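Local coordinates for erythrocyte membrane protein 1 (Plasmodium falciparum, PDB 2YK0), which probably binds host cell-surface receptors as an adhesin, this piece being its N-terminal NTS-DBL1-alpha and CIDR-gamma double domain, at residues E588-S593 and K664-F669. The protein carries 8 engineered substitutions. Numbering follows the deposited sequence.
Sequences EGYKKS and KSIDNF. With SO4 (sulfate ion), chain D.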
loop_
_atom_site.group_PDB
_atom_site.type_symbol
_atom_site.label_atom_id
_atom_site.label_comp_id
_atom_site.label_asym_id
_atom_site.label_seq_id
_atom_site.Cartn_x
_atom_site.Cartn_y
_atom_site.Cartn_z
ATOM N N GLU A 588 7.165 18.216 9.496
ATOM C CA GLU A 588 6.030 17.296 9.421
ATOM C C GLU A 588 4.940 17.748 10.399
ATOM O O GLU A 588 3.845 18.094 9.962
ATOM C CB GLU A 588 6.511 15.864 9.723
ATOM C CG GLU A 588 5.557 14.757 9.319
ATOM C CD GLU A 588 6.206 13.387 9.236
ATOM O OE1 GLU A 588 7.392 13.311 8.827
ATOM O OE2 GLU A 588 5.520 12.386 9.554
ATOM N N GLY A 589 5.300 17.812 11.690
ATOM C CA GLY A 589 4.451 18.251 12.787
ATOM C C GLY A 589 3.921 19.659 12.604
ATOM O O GLY A 589 2.748 19.914 12.891
ATOM N N TYR A 590 4.761 20.574 12.082
ATOM C CA TYR A 590 4.323 21.939 11.807
ATOM C C TYR A 590 3.198 21.910 10.752
ATOM O O TYR A 590 2.209 22.626 10.903
ATOM C CB TYR A 590 5.493 22.816 11.336
ATOM C CG TYR A 590 5.120 24.274 11.211
ATOM C CD1 TYR A 590 4.557 24.773 10.039
ATOM C CD2 TYR A 590 5.334 25.161 12.259
ATOM C CE1 TYR A 590 4.212 26.116 9.915
ATOM C CE2 TYR A 590 4.997 26.512 12.145
ATOM C CZ TYR A 590 4.428 26.983 10.971
ATOM O OH TYR A 590 4.074 28.307 10.841
ATOM N N LYS A 591 3.352 21.076 9.698
ATOM C CA LYS A 591 2.381 20.906 8.614
ATOM C C LYS A 591 1.041 20.444 9.192
ATOM O O LYS A 591 0.038 21.143 9.029
ATOM C CB LYS A 591 2.933 19.913 7.574
ATOM C CG LYS A 591 2.016 19.582 6.411
ATOM C CD LYS A 591 2.642 18.498 5.547
ATOM C CE LYS A 591 1.655 17.906 4.580
ATOM N NZ LYS A 591 2.264 16.833 3.758
ATOM N N LYS A 592 1.056 19.315 9.937
ATOM C CA LYS A 592 -0.090 18.714 10.626
ATOM C C LYS A 592 -0.855 19.712 11.502
ATOM O O LYS A 592 -2.081 19.654 11.562
ATOM C CB LYS A 592 0.395 17.550 11.497
ATOM C CG LYS A 592 -0.088 16.192 11.026
ATOM C CD LYS A 592 -1.058 15.557 11.979
ATOM C CE LYS A 592 -2.457 16.106 11.832
ATOM N NZ LYS A 592 -3.379 15.510 12.830
ATOM N N SER A 593 -0.109 20.598 12.195
ATOM C CA SER A 593 -0.612 21.645 13.078
ATOM C C SER A 593 -1.347 22.672 12.256
ATOM O O SER A 593 -2.530 22.900 12.495
ATOM C CB SER A 593 0.534 22.315 13.826
ATOM O OG SER A 593 1.238 21.386 14.629
ATOM N N LYS A 664 5.971 22.133 0.955
ATOM C CA LYS A 664 4.723 21.415 1.266
ATOM C C LYS A 664 4.193 21.768 2.679
ATOM O O LYS A 664 2.976 21.807 2.889
ATOM C CB LYS A 664 4.927 19.885 1.112
ATOM C CG LYS A 664 3.704 19.013 1.438
ATOM C CD LYS A 664 2.557 19.134 0.418
ATOM C CE LYS A 664 1.230 18.676 0.981
ATOM N NZ LYS A 664 0.542 17.709 0.090
ATOM N N SER A 665 5.113 22.047 3.626
ATOM C CA SER A 665 4.818 22.367 5.024
ATOM C C SER A 665 4.545 23.858 5.267
ATOM O O SER A 665 3.477 24.209 5.773
ATOM C CB SER A 665 5.955 21.887 5.923
ATOM O OG SER A 665 6.284 20.528 5.676
ATOM N N ILE A 666 5.503 24.725 4.896
ATOM C CA ILE A 666 5.458 26.179 5.105
ATOM C C ILE A 666 4.621 26.901 4.044
ATOM O O ILE A 666 4.651 26.514 2.871
ATOM C CB ILE A 666 6.900 26.775 5.197
ATOM C CG1 ILE A 666 7.935 25.822 5.874
ATOM C CG2 ILE A 666 6.918 28.184 5.803
ATOM C CD1 ILE A 666 7.650 25.351 7.295
ATOM N N ASP A 667 3.921 27.987 4.457
ATOM C CA ASP A 667 3.085 28.822 3.585
ATOM C C ASP A 667 3.900 29.668 2.579
ATOM O O ASP A 667 3.601 29.634 1.379
ATOM C CB ASP A 667 2.129 29.713 4.409
ATOM C CG ASP A 667 0.775 29.102 4.754
ATOM O OD1 ASP A 667 0.297 28.226 3.987
ATOM O OD2 ASP A 667 0.148 29.567 5.734
ATOM N N ASN A 668 4.887 30.455 3.073
ATOM C CA ASN A 668 5.764 31.312 2.261
ATOM C C ASN A 668 7.189 31.172 2.790
ATOM O O ASN A 668 7.632 31.992 3.600
ATOM C CB ASN A 668 5.325 32.794 2.317
ATOM C CG ASN A 668 3.909 33.114 1.886
ATOM O OD1 ASN A 668 2.924 32.555 2.380
ATOM N ND2 ASN A 668 3.769 34.122 1.039
ATOM N N PHE A 669 7.893 30.110 2.368
ATOM C CA PHE A 669 9.267 29.844 2.817
ATOM C C PHE A 669 10.238 30.941 2.402
ATOM O O PHE A 669 11.109 31.312 3.180
ATOM C CB PHE A 669 9.758 28.462 2.331
ATOM C CG PHE A 669 11.250 28.200 2.418
ATOM C CD1 PHE A 669 11.918 28.261 3.639
ATOM C CD2 PHE A 669 11.980 27.868 1.282
ATOM C CE1 PHE A 669 13.293 28.020 3.717
ATOM C CE2 PHE A 669 13.354 27.608 1.364
ATOM C CZ PHE A 669 14.000 27.685 2.580
HETATM S S SO4 D . -5.483 13.065 13.597
HETATM O O1 SO4 D . -4.873 12.204 14.623
HETATM O O2 SO4 D . -5.656 14.413 14.143
HETATM O O3 SO4 D . -4.629 13.103 12.394
HETATM O O4 SO4 D . -6.793 12.540 13.221
#
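With CG anti to the backbone N (chi1 177°) and every later torsion extended, Lys591 runs straight from helix 575-601 along the end of helix 659-665, while Tyr590, its own CG also anti (chi1 -173°), sets its ring beside Ile666. The two helices belong to the helical CIDR-gamma part, within a Duffy-binding-like family region, and illustrate how helices can meet with no hydrogen bond across the segments. Their backbones are nearest at the CA atoms of Lys591 and Ser665, 4.6 Å apart. There CB of Lys591 rests 3.9 Å from OG of Ser665, a hydroxyl already turned back to the carbonyl of Asp661. Farther out, Lys591 NZ meets methylene carbons of Lys664, 3.5 Å from its CE, and the like-charged NZ atoms of Lys591 and Lys664 stand 4.1 Å apart, a probable electrostatic cost. Ile666, where the chain leaves its helix, crosses Tyr590 at about a right angle, CD1 to CD1 at 4.2 Å; Ser665 O lies at the ring's edge, and Leu702 of helix 698-716 touches both side chains. Lys592 leads elsewhere, to the carbonyl of Leu538 and to a sulfate that probably came from the crystallisation solution, whose O3 accepts a hydrogen bond from Lys592 NZ at 2.7 Å.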